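Local coordinates for protein lectin CEL-IV, C-type (Cucumaria echinata, PDB 3ALU) that binds galactose-containing sugars such as raffinose through a calcium ion, as a tetrameric C-type lectin of a sea cucumber, at residues W9-F17 / A52-L63; L74-Y84 / A135-I146. All blocks are in the same frame, centred on the assembly; numbering follows the deposited sequence.

Overall arrangement
Contact 1 (9-17 with 52-63) and contact 2 (74-84 with 135-146) lie on opposite sides of the chain's centre, their own centres about 18 Å apart. Contact 1 packs the N-terminal hairpin against helix 57-70; contact 2 begins beyond that helix and leads to the calcium and sugar. One sheet joins them, because strands 15-21 and 143-148 are neighbours in it, and at the join Ala52 N lies 2.9 Å from Ile146 O, a probable hydrogen bond, while Phe17 CD2 packs on Ile146 CG2. The glycan pocket belongs to contact 2, where Trp79, Gln82, Ala135, Asp136 and Val137 contribute; contact 1 is away from it and borders a second subunit.

Contact 1: residues W9-F17 / A52-L63; sequences WTGFNGKCF and ASIHSAESQAFL
Phe12 of the hairpin and Phe62 of helix 57-70 lie nearly parallel but slid apart, so that the rings barely overlap: the planes differ by 6°, but the centroids are 4.8 Å apart, and each ring covers the other residue's CB more than its ring. Phe62 CB stands 3.7 Å from the centroid of the Phe12 ring, over its centre, and Phe12 CB sits over the Phe62 face nearer the rim, a reciprocal pair of CH-pi contacts. With CG anti to the backbone N in both residues, the two side chains run past each other in opposite directions, which sets each CB over the other's ring. The far end of Phe12 continues to the first turn of the helix, its CE1 3.8 Å from Ser59 CA. That turn is capped by Ser56, whose OG accepts from Ser59 N at 3.0 Å.

Phe17 completes the aromatic cluster. Its ring is inclined at 47° to Phe62, with CD1 3.7 Å from Phe62 CE1. Leu63 CD2 presses on one face of Phe17, and Ala52 CB meets its edge, 3.9 Å from CE2. Thr10 CG2 touches the edge of Phe62 in the ring plane, while Thr10 OG1 bonds to Trp9 O of the second subunit; Pro7 of that subunit also packs on Phe12.

At the polar margin Lys15, its chain bent at chi3 (75°), brings NZ to a water at 2.6 Å, which passes a hydrogen bond on to Ser53 O. Gln148 accepts a further bond from the ammonium group. Phe12 to Lys15 form a type I' turn, the tight turn of a beta-hairpin with a two-residue loop (Asn13 and Gly14). The aromatic cluster of Phe12, Phe17 and Phe62 joins this hairpin to the second helix of the C-type lectin fold.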
loop_
_atom_site.group_PDB
_atom_site.type_symbol
_atom_site.label_atom_id
_atom_site.label_comp_id
_atom_site.label_asym_id
_atom_site.label_seq_id
_atom_site.Cartn_x
_atom_site.Cartn_y
_atom_site.Cartn_z
ATOM N N TRP A 9 -5.572 -1.426 12.502
ATOM C CA TRP A 9 -6.151 -0.176 11.971
ATOM C C TRP A 9 -6.865 -0.507 10.668
ATOM O O TRP A 9 -6.645 -1.562 10.098
ATOM C CB TRP A 9 -5.074 0.908 11.752
ATOM C CG TRP A 9 -4.501 1.371 13.064
ATOM C CD1 TRP A 9 -3.646 0.660 13.898
ATOM C CD2 TRP A 9 -4.763 2.599 13.733
ATOM N NE1 TRP A 9 -3.373 1.382 15.029
ATOM C CE2 TRP A 9 -4.043 2.583 14.958
ATOM C CE3 TRP A 9 -5.536 3.723 13.419
ATOM C CZ2 TRP A 9 -4.077 3.657 15.872
ATOM C CZ3 TRP A 9 -5.592 4.769 14.315
ATOM C CH2 TRP A 9 -4.852 4.752 15.528
ATOM N N THR A 10 -7.764 0.366 10.207
ATOM C CA THR A 10 -8.474 0.086 8.976
ATOM C C THR A 10 -8.604 1.383 8.165
ATOM O O THR A 10 -8.719 2.453 8.741
ATOM C CB THR A 10 -9.818 -0.627 9.235
ATOM O OG1 THR A 10 -10.307 -1.152 7.984
ATOM C CG2 THR A 10 -10.821 0.306 9.902
ATOM N N GLY A 11 -8.519 1.260 6.843
ATOM C CA GLY A 11 -8.317 2.404 5.930
ATOM C C GLY A 11 -9.569 2.777 5.169
ATOM O O GLY A 11 -10.370 1.910 4.788
ATOM N N PHE A 12 -9.731 4.070 4.952
ATOM C CA PHE A 12 -10.785 4.594 4.074
ATOM C C PHE A 12 -10.296 5.882 3.506
ATOM O O PHE A 12 -9.852 6.794 4.248
ATOM C CB PHE A 12 -12.107 4.835 4.810
ATOM C CG PHE A 12 -13.259 5.219 3.885
ATOM C CD1 PHE A 12 -13.651 6.539 3.733
ATOM C CD2 PHE A 12 -13.945 4.234 3.183
ATOM C CE1 PHE A 12 -14.751 6.875 2.870
ATOM C CE2 PHE A 12 -15.002 4.548 2.318
ATOM C CZ PHE A 12 -15.396 5.881 2.157
ATOM N N ASN A 13 -10.334 5.952 2.169
ATOM C CA ASN A 13 -9.974 7.168 1.437
ATOM C C ASN A 13 -8.638 7.784 1.860
ATOM O O ASN A 13 -8.535 8.996 2.029
ATOM C CB ASN A 13 -11.075 8.196 1.612
ATOM C CG ASN A 13 -11.439 8.850 0.310
ATOM O OD1 ASN A 13 -10.738 9.747 -0.154
ATOM N ND2 ASN A 13 -12.534 8.388 -0.305
ATOM N N GLY A 14 -7.637 6.936 2.073
ATOM C CA GLY A 14 -6.295 7.421 2.379
ATOM C C GLY A 14 -5.952 7.636 3.834
ATOM O O GLY A 14 -4.813 7.957 4.158
ATOM N N LYS A 15 -6.927 7.433 4.709
ATOM C CA LYS A 15 -6.715 7.620 6.160
ATOM C C LYS A 15 -6.900 6.311 6.912
ATOM O O LYS A 15 -7.630 5.443 6.475
ATOM C CB LYS A 15 -7.702 8.646 6.706
ATOM C CG LYS A 15 -7.394 10.035 6.196
ATOM C CD LYS A 15 -8.471 11.033 6.599
ATOM C CE LYS A 15 -8.341 11.392 8.058
ATOM N NZ LYS A 15 -9.207 12.601 8.365
ATOM N N CYS A 16 -6.253 6.200 8.082
ATOM C CA CYS A 16 -6.312 4.984 8.862
ATOM C C CYS A 16 -6.993 5.277 10.199
ATOM O O CYS A 16 -6.656 6.284 10.872
ATOM C CB CYS A 16 -4.905 4.454 9.167
ATOM S SG CYS A 16 -4.028 3.977 7.654
ATOM N N PHE A 17 -7.951 4.434 10.532
ATOM C CA PHE A 17 -8.788 4.650 11.710
ATOM C C PHE A 17 -8.783 3.454 12.627
ATOM O O PHE A 17 -8.599 2.314 12.199
ATOM C CB PHE A 17 -10.231 4.880 11.278
ATOM C CG PHE A 17 -10.434 6.094 10.388
ATOM C CD1 PHE A 17 -10.523 5.946 9.004
ATOM C CD2 PHE A 17 -10.558 7.362 10.938
ATOM C CE1 PHE A 17 -10.745 7.053 8.174
ATOM C CE2 PHE A 17 -10.773 8.473 10.134
ATOM C CZ PHE A 17 -10.869 8.347 8.765
ATOM N N ALA A 52 -10.714 11.349 15.188
ATOM C CA ALA A 52 -11.016 11.358 13.772
ATOM C C ALA A 52 -11.702 12.655 13.350
ATOM O O ALA A 52 -12.569 13.124 14.060
ATOM C CB ALA A 52 -11.924 10.183 13.438
ATOM N N SER A 53 -11.327 13.169 12.191
ATOM C CA SER A 53 -12.122 14.250 11.548
ATOM C C SER A 53 -12.890 13.642 10.377
ATOM O O SER A 53 -12.533 12.557 9.961
ATOM C CB SER A 53 -11.234 15.364 11.086
ATOM O OG SER A 53 -10.278 14.998 10.077
ATOM N N ILE A 54 -13.930 14.338 9.868
ATOM C CA ILE A 54 -14.863 13.718 8.899
ATOM C C ILE A 54 -15.163 14.784 7.867
ATOM O O ILE A 54 -15.530 15.915 8.257
ATOM C CB ILE A 54 -16.156 13.234 9.594
ATOM C CG1 ILE A 54 -15.814 12.254 10.758
ATOM C CG2 ILE A 54 -17.141 12.611 8.572
ATOM C CD1 ILE A 54 -17.009 11.831 11.641
ATOM N N HIS A 55 -15.008 14.447 6.576
ATOM C CA HIS A 55 -15.020 15.501 5.532
ATOM C C HIS A 55 -15.966 15.261 4.386
ATOM O O HIS A 55 -15.989 16.033 3.411
ATOM C CB HIS A 55 -13.613 15.720 5.036
ATOM C CG HIS A 55 -12.755 16.272 6.105
ATOM N ND1 HIS A 55 -11.902 15.486 6.862
ATOM C CD2 HIS A 55 -12.736 17.500 6.651
ATOM C CE1 HIS A 55 -11.330 16.244 7.781
ATOM N NE2 HIS A 55 -11.825 17.466 7.683
ATOM N N SER A 56 -16.770 14.217 4.513
ATOM C CA SER A 56 -17.747 13.881 3.463
ATOM C C SER A 56 -18.807 12.926 3.973
ATOM O O SER A 56 -18.616 12.240 4.998
ATOM C CB SER A 56 -17.055 13.264 2.216
ATOM O OG SER A 56 -16.674 11.907 2.470
ATOM N N ALA A 57 -19.934 12.860 3.236
ATOM C CA ALA A 57 -20.998 11.941 3.541
ATOM C C ALA A 57 -20.534 10.478 3.500
ATOM O O ALA A 57 -20.985 9.668 4.291
ATOM C CB ALA A 57 -22.156 12.140 2.550
ATOM N N GLU A 58 -19.674 10.158 2.533
ATOM C CA GLU A 58 -19.104 8.827 2.428
ATOM C C GLU A 58 -18.221 8.497 3.621
ATOM O O GLU A 58 -18.258 7.377 4.104
ATOM C CB GLU A 58 -18.257 8.736 1.171
ATOM C CG GLU A 58 -19.101 8.708 -0.087
ATOM C CD GLU A 58 -18.311 8.277 -1.308
ATOM O OE1 GLU A 58 -18.968 7.958 -2.327
ATOM O OE2 GLU A 58 -17.044 8.239 -1.250
ATOM N N SER A 59 -17.391 9.443 4.058
ATOM C CA SER A 59 -16.551 9.179 5.266
ATOM C C SER A 59 -17.462 9.002 6.476
ATOM O O SER A 59 -17.232 8.121 7.315
ATOM C CB SER A 59 -15.582 10.343 5.535
ATOM O OG SER A 59 -14.616 10.440 4.486
ATOM N N GLN A 60 -18.529 9.795 6.566
ATOM C CA GLN A 60 -19.443 9.670 7.671
ATOM C C GLN A 60 -20.070 8.286 7.640
ATOM O O GLN A 60 -20.243 7.666 8.688
ATOM C CB GLN A 60 -20.536 10.783 7.589
ATOM C CG GLN A 60 -21.727 10.587 8.542
ATOM C CD GLN A 60 -21.380 10.619 10.004
ATOM O OE1 GLN A 60 -22.171 10.170 10.839
ATOM N NE2 GLN A 60 -20.232 11.181 10.334
ATOM N N ALA A 61 -20.442 7.822 6.445
ATOM C CA ALA A 61 -21.072 6.516 6.315
ATOM C C ALA A 61 -20.081 5.430 6.732
ATOM O O ALA A 61 -20.480 4.475 7.395
ATOM C CB ALA A 61 -21.549 6.263 4.899
ATOM N N PHE A 62 -18.826 5.595 6.338
ATOM C CA PHE A 62 -17.804 4.582 6.674
ATOM C C PHE A 62 -17.627 4.504 8.195
ATOM O O PHE A 62 -17.632 3.407 8.776
ATOM C CB PHE A 62 -16.470 4.877 6.025
ATOM C CG PHE A 62 -15.365 4.060 6.621
ATOM C CD1 PHE A 62 -14.442 4.643 7.480
ATOM C CD2 PHE A 62 -15.284 2.715 6.346
ATOM C CE1 PHE A 62 -13.435 3.863 8.065
ATOM C CE2 PHE A 62 -14.296 1.947 6.911
ATOM C CZ PHE A 62 -13.389 2.500 7.772
ATOM N N LEU A 63 -17.454 5.654 8.842
ATOM C CA LEU A 63 -17.245 5.629 10.298
ATOM C C LEU A 63 -18.446 5.119 11.086
ATOM O O LEU A 63 -18.291 4.423 12.093
ATOM C CB LEU A 63 -16.713 6.967 10.836
ATOM C CG LEU A 63 -15.359 7.405 10.252
ATOM C CD1 LEU A 63 -15.019 8.836 10.638
ATOM C CD2 LEU A 63 -14.167 6.402 10.719
HETATM O O HOH W 1 -11.505 11.736 7.606
#

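Contact 2: residues L74-Y84 / A135-I146; sequences LITGGWAPQVY and ADVYSNNNFKYI. With CA (calcium ion), chain K; GLA (alpha-D-galactopyranose), chain E; GLC (alpha-D-glucopyranose), chain B; EDO (1,2-ethanediol), chain J.
Tyr84 and Phe143 meet at the apolar centre with their planes at 48°, Phe143 CD1 standing over the middle of the Tyr84 ring. One face of Phe143 carries Gln82 CB in a CH-pi contact, 3.8 Å from the centroid; the opposite face carries Asn141 CB. Val137 divides its branches: CG2 packs on Tyr84 CE1 at 3.7 Å, and CG1 lies at the Phe143 edge, near galactose O6. The phenol reaches the loop before strand 143-148, where Tyr84 OH donates to Asn141 O at 2.7 Å, approaching 27° out of the carbonyl plane.

Parallel pairing flanks this centre: Tyr84 N donates to Lys144 O, and Ile146 N approaches Tyr84 O nearly end-on (C=O...N 164°).

At the sugar edge Gln82, extended beyond CG, carries NE2 to galactose O6, a hydrogen bond of 2.7 Å. Its OE1 accepts from a 1,2-ethanediol, probably from the crystallisation liquor. Galactose C5 stands 3.3 Å above the plane of the Trp79 indole, toward the rim of one face, and NE1 donates to O5 of glucose in the ring plane at 2.9 Å. Ala135 CB touches the indole at CZ3. Asp136 binds calcium through both O and OD1, each at 2.4 Å, beside galactose O3 and O4; Glu113, Asn115 and Asn116 complete the protein ligands.

Around this site, Tyr129 meets Trp79 edge-to-face, Phe26 of helix 26-33 does the same to Tyr84, and strand 143-148 runs between strands 82-89 and 15-21, with Val83 and Ile146 both packing on Leu19.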
loop_
_atom_site.group_PDB
_atom_site.type_symbol
_atom_site.label_atom_id
_atom_site.label_comp_id
_atom_site.label_asym_id
_atom_site.label_seq_id
_atom_site.Cartn_x
_atom_site.Cartn_y
_atom_site.Cartn_z
ATOM N N LEU A 74 -24.391 -3.073 21.460
ATOM C CA LEU A 74 -24.511 -1.861 22.261
ATOM C C LEU A 74 -25.471 -0.873 21.616
ATOM O O LEU A 74 -25.802 0.120 22.228
ATOM C CB LEU A 74 -23.152 -1.200 22.484
ATOM C CG LEU A 74 -22.040 -2.026 23.148
ATOM C CD1 LEU A 74 -20.923 -1.022 23.439
ATOM C CD2 LEU A 74 -22.468 -2.764 24.429
ATOM N N ILE A 75 -25.905 -1.138 20.388
ATOM C CA ILE A 75 -26.794 -0.190 19.675
ATOM C C ILE A 75 -28.163 -0.073 20.386
ATOM O O ILE A 75 -28.860 -1.080 20.544
ATOM C CB ILE A 75 -27.032 -0.601 18.201
ATOM C CG1 ILE A 75 -25.706 -0.758 17.431
ATOM C CG2 ILE A 75 -27.908 0.448 17.461
ATOM C CD1 ILE A 75 -24.675 0.392 17.657
ATOM N N THR A 76 -28.527 1.130 20.824
ATOM C CA THR A 76 -29.800 1.325 21.547
ATOM C C THR A 76 -30.838 1.991 20.648
ATOM O O THR A 76 -30.563 2.311 19.475
ATOM C CB THR A 76 -29.611 2.176 22.844
ATOM O OG1 THR A 76 -29.420 3.564 22.501
ATOM C CG2 THR A 76 -28.437 1.652 23.685
ATOM N N GLY A 77 -32.032 2.217 21.203
ATOM C CA GLY A 77 -33.039 3.040 20.530
ATOM C C GLY A 77 -32.765 4.510 20.707
ATOM O O GLY A 77 -33.455 5.334 20.105
ATOM N N GLY A 78 -31.808 4.842 21.579
ATOM C CA GLY A 78 -31.445 6.248 21.868
ATOM C C GLY A 78 -30.263 6.722 21.025
ATOM O O GLY A 78 -30.111 6.297 19.885
ATOM N N TRP A 79 -29.464 7.622 21.580
ATOM C CA TRP A 79 -28.216 8.068 20.969
ATOM C C TRP A 79 -27.108 7.036 21.101
ATOM O O TRP A 79 -26.212 6.971 20.232
ATOM C CB TRP A 79 -27.737 9.346 21.662
ATOM C CG TRP A 79 -28.747 10.478 21.634
ATOM C CD1 TRP A 79 -29.775 10.687 22.529
ATOM C CD2 TRP A 79 -28.809 11.570 20.689
ATOM N NE1 TRP A 79 -30.471 11.827 22.185
ATOM C CE2 TRP A 79 -29.903 12.388 21.070
ATOM C CE3 TRP A 79 -28.060 11.923 19.556
ATOM C CZ2 TRP A 79 -30.245 13.548 20.373
ATOM C CZ3 TRP A 79 -28.391 13.075 18.856
ATOM C CH2 TRP A 79 -29.499 13.872 19.264
ATOM N N ALA A 80 -27.132 6.280 22.197
ATOM C CA ALA A 80 -26.044 5.364 22.574
ATOM C C ALA A 80 -25.937 4.210 21.603
ATOM O O ALA A 80 -26.962 3.667 21.174
ATOM C CB ALA A 80 -26.258 4.816 24.014
ATOM N N PRO A 81 -24.700 3.792 21.280
ATOM C CA PRO A 81 -23.436 4.307 21.827
ATOM C C PRO A 81 -22.889 5.590 21.161
ATOM O O PRO A 81 -22.892 5.707 19.941
ATOM C CB PRO A 81 -22.468 3.133 21.590
ATOM C CG PRO A 81 -22.997 2.475 20.344
ATOM C CD PRO A 81 -24.487 2.671 20.347
ATOM N N GLN A 82 -22.345 6.492 21.978
ATOM C CA GLN A 82 -21.750 7.707 21.467
ATOM C C GLN A 82 -20.239 7.515 21.490
ATOM O O GLN A 82 -19.699 7.049 22.475
ATOM C CB GLN A 82 -22.148 8.868 22.356
ATOM C CG GLN A 82 -23.632 9.027 22.331
ATOM C CD GLN A 82 -24.097 10.202 23.181
ATOM O OE1 GLN A 82 -24.539 10.030 24.320
ATOM N NE2 GLN A 82 -23.989 11.405 22.630
ATOM N N VAL A 83 -19.588 7.905 20.402
ATOM C CA VAL A 83 -18.171 7.674 20.225
ATOM C C VAL A 83 -17.542 8.996 19.824
ATOM O O VAL A 83 -17.944 9.581 18.781
ATOM C CB VAL A 83 -17.972 6.634 19.095
ATOM C CG1 VAL A 83 -16.478 6.408 18.777
ATOM C CG2 VAL A 83 -18.705 5.272 19.443
ATOM N N TYR A 84 -16.562 9.483 20.592
ATOM C CA TYR A 84 -15.940 10.749 20.299
ATOM C C TYR A 84 -15.256 10.803 18.960
ATOM O O TYR A 84 -14.609 9.849 18.547
ATOM C CB TYR A 84 -14.893 11.130 21.344
ATOM C CG TYR A 84 -15.428 11.766 22.583
ATOM C CD1 TYR A 84 -16.317 12.874 22.513
ATOM C CD2 TYR A 84 -14.988 11.342 23.836
ATOM C CE1 TYR A 84 -16.779 13.477 23.686
ATOM C CE2 TYR A 84 -15.439 11.948 25.007
ATOM C CZ TYR A 84 -16.315 13.049 24.917
ATOM O OH TYR A 84 -16.777 13.634 26.090
ATOM N N ALA A 135 -23.864 14.178 17.799
ATOM C CA ALA A 135 -24.431 14.942 18.917
ATOM C C ALA A 135 -23.309 15.750 19.528
ATOM O O ALA A 135 -22.150 15.308 19.508
ATOM C CB ALA A 135 -25.018 14.002 19.975
ATOM N N ASP A 136 -23.607 16.930 20.073
ATOM C CA ASP A 136 -22.589 17.568 20.917
ATOM C C ASP A 136 -22.875 17.285 22.382
ATOM O O ASP A 136 -24.052 17.126 22.780
ATOM C CB ASP A 136 -22.393 19.073 20.646
ATOM C CG ASP A 136 -23.556 19.946 21.170
ATOM O OD1 ASP A 136 -24.722 19.526 21.138
ATOM O OD2 ASP A 136 -23.289 21.099 21.579
ATOM N N VAL A 137 -21.789 17.143 23.133
ATOM C CA VAL A 137 -21.883 16.730 24.535
ATOM C C VAL A 137 -20.885 17.525 25.345
ATOM O O VAL A 137 -19.936 18.087 24.821
ATOM C CB VAL A 137 -21.562 15.201 24.709
ATOM C CG1 VAL A 137 -22.525 14.290 23.920
ATOM C CG2 VAL A 137 -20.079 14.875 24.385
ATOM N N TYR A 138 -21.081 17.549 26.667
ATOM C CA TYR A 138 -20.075 18.170 27.523
ATOM C C TYR A 138 -18.853 17.261 27.613
ATOM O O TYR A 138 -18.970 16.019 27.586
ATOM C CB TYR A 138 -20.680 18.528 28.912
ATOM C CG TYR A 138 -21.784 19.521 28.737
ATOM C CD1 TYR A 138 -23.086 19.208 29.081
ATOM C CD2 TYR A 138 -21.521 20.752 28.126
ATOM C CE1 TYR A 138 -24.133 20.133 28.845
ATOM C CE2 TYR A 138 -22.540 21.668 27.899
ATOM C CZ TYR A 138 -23.832 21.342 28.264
ATOM O OH TYR A 138 -24.859 22.239 28.017
ATOM N N SER A 139 -17.702 17.906 27.718
ATOM C CA SER A 139 -16.394 17.275 27.507
ATOM C C SER A 139 -16.020 16.291 28.591
ATOM O O SER A 139 -15.092 15.495 28.436
ATOM C CB SER A 139 -15.309 18.340 27.384
ATOM O OG SER A 139 -15.104 19.019 28.619
ATOM N N ASN A 140 -16.726 16.339 29.707
ATOM C CA ASN A 140 -16.407 15.419 30.779
ATOM C C ASN A 140 -17.069 14.053 30.587
ATOM O O ASN A 140 -16.799 13.117 31.360
ATOM C CB ASN A 140 -16.883 16.017 32.090
ATOM C CG ASN A 140 -18.399 16.056 32.154
ATOM O OD1 ASN A 140 -19.035 16.721 31.342
ATOM N ND2 ASN A 140 -18.989 15.281 33.062
ATOM N N ASN A 141 -17.939 13.899 29.592
ATOM C CA ASN A 141 -18.466 12.573 29.277
ATOM C C ASN A 141 -17.351 11.603 28.903
ATOM O O ASN A 141 -16.479 11.961 28.136
ATOM C CB ASN A 141 -19.461 12.645 28.119
ATOM C CG ASN A 141 -20.832 13.080 28.576
ATOM O OD1 ASN A 141 -21.214 14.251 28.412
ATOM N ND2 ASN A 141 -21.560 12.170 29.184
ATOM N N ASN A 142 -17.417 10.391 29.454
ATOM C CA ASN A 142 -16.401 9.335 29.222
ATOM C C ASN A 142 -16.948 8.365 28.165
ATOM O O ASN A 142 -17.829 7.564 28.453
ATOM C CB ASN A 142 -16.107 8.581 30.550
ATOM C CG ASN A 142 -15.064 9.280 31.428
ATOM O OD1 ASN A 142 -15.162 10.459 31.705
ATOM N ND2 ASN A 142 -14.053 8.522 31.883
ATOM N N PHE A 143 -16.450 8.456 26.927
ATOM C CA PHE A 143 -16.939 7.637 25.822
ATOM C C PHE A 143 -15.792 6.847 25.136
ATOM O O PHE A 143 -14.611 7.192 25.257
ATOM C CB PHE A 143 -17.522 8.516 24.689
ATOM C CG PHE A 143 -18.790 9.273 25.008
ATOM C CD1 PHE A 143 -19.046 10.449 24.292
ATOM C CD2 PHE A 143 -19.739 8.828 25.937
ATOM C CE1 PHE A 143 -20.232 11.169 24.477
ATOM C CE2 PHE A 143 -20.919 9.580 26.172
ATOM C CZ PHE A 143 -21.140 10.755 25.447
ATOM N N LYS A 144 -16.172 5.810 24.403
ATOM C CA LYS A 144 -15.316 5.206 23.379
ATOM C C LYS A 144 -14.984 6.312 22.345
ATOM O O LYS A 144 -15.631 7.387 22.329
ATOM C CB LYS A 144 -16.063 4.095 22.699
ATOM C CG LYS A 144 -16.439 2.947 23.694
ATOM C CD LYS A 144 -16.897 1.737 22.924
ATOM C CE LYS A 144 -17.138 0.528 23.888
ATOM N NZ LYS A 144 -18.260 0.769 24.858
ATOM N N TYR A 145 -13.989 6.060 21.496
ATOM C CA TYR A 145 -13.484 7.129 20.638
ATOM C C TYR A 145 -12.809 6.507 19.436
ATOM O O TYR A 145 -12.312 5.384 19.498
ATOM C CB TYR A 145 -12.509 8.072 21.422
ATOM C CG TYR A 145 -11.313 7.341 22.055
ATOM C CD1 TYR A 145 -11.461 6.720 23.291
ATOM C CD2 TYR A 145 -10.071 7.310 21.425
ATOM C CE1 TYR A 145 -10.378 6.027 23.878
ATOM C CE2 TYR A 145 -8.977 6.637 22.008
ATOM C CZ TYR A 145 -9.174 5.994 23.235
ATOM O OH TYR A 145 -8.130 5.286 23.834
ATOM N N ILE A 146 -12.812 7.227 18.320
ATOM C CA ILE A 146 -12.077 6.821 17.126
ATOM C C ILE A 146 -10.888 7.721 16.897
ATOM O O ILE A 146 -11.000 8.951 16.827
ATOM C CB ILE A 146 -12.961 6.842 15.847
ATOM C CG1 ILE A 146 -14.143 5.890 15.980
ATOM C CG2 ILE A 146 -12.172 6.516 14.610
ATOM C CD1 ILE A 146 -15.317 6.310 15.092
HETATM CA CA CA K . -26.241 18.064 22.331
HETATM C C1 GLA E . -29.168 14.717 25.271
HETATM C C2 GLA E . -29.054 16.080 24.574
HETATM C C3 GLA E . -28.907 15.968 23.065
HETATM C C4 GLA E . -27.756 15.026 22.693
HETATM C C5 GLA E . -27.919 13.700 23.463
HETATM C C6 GLA E . -26.759 12.721 23.220
HETATM O O2 GLA E . -30.237 16.868 24.830
HETATM O O3 GLA E . -28.702 17.278 22.514
HETATM O O4 GLA E . -26.539 15.673 23.082
HETATM O O5 GLA E . -28.000 13.933 24.881
HETATM O O6 GLA E . -25.574 13.300 23.773
HETATM C C1 GLC B . -33.874 11.941 23.591
HETATM C C2 GLC B . -34.021 10.516 24.107
HETATM C C3 GLC B . -33.803 10.476 25.616
HETATM C C4 GLC B . -32.459 11.085 25.998
HETATM C C5 GLC B . -32.259 12.480 25.402
HETATM C C6 GLC B . -30.823 12.966 25.706
HETATM O O2 GLC B . -35.341 10.057 23.793
HETATM O O3 GLC B . -33.850 9.106 26.055
HETATM O O4 GLC B . -32.418 11.195 27.422
HETATM O O5 GLC B . -32.609 12.510 23.995
HETATM O O6 GLC B . -30.428 14.114 24.927
HETATM C C1 EDO J . -22.953 6.940 25.170
HETATM O O1 EDO J . -22.475 5.617 24.998
HETATM C C2 EDO J . -24.456 6.930 25.243
HETATM O O2 EDO J . -24.874 7.833 26.257
HETATM O O HOH W 2 -19.182 5.243 24.439
#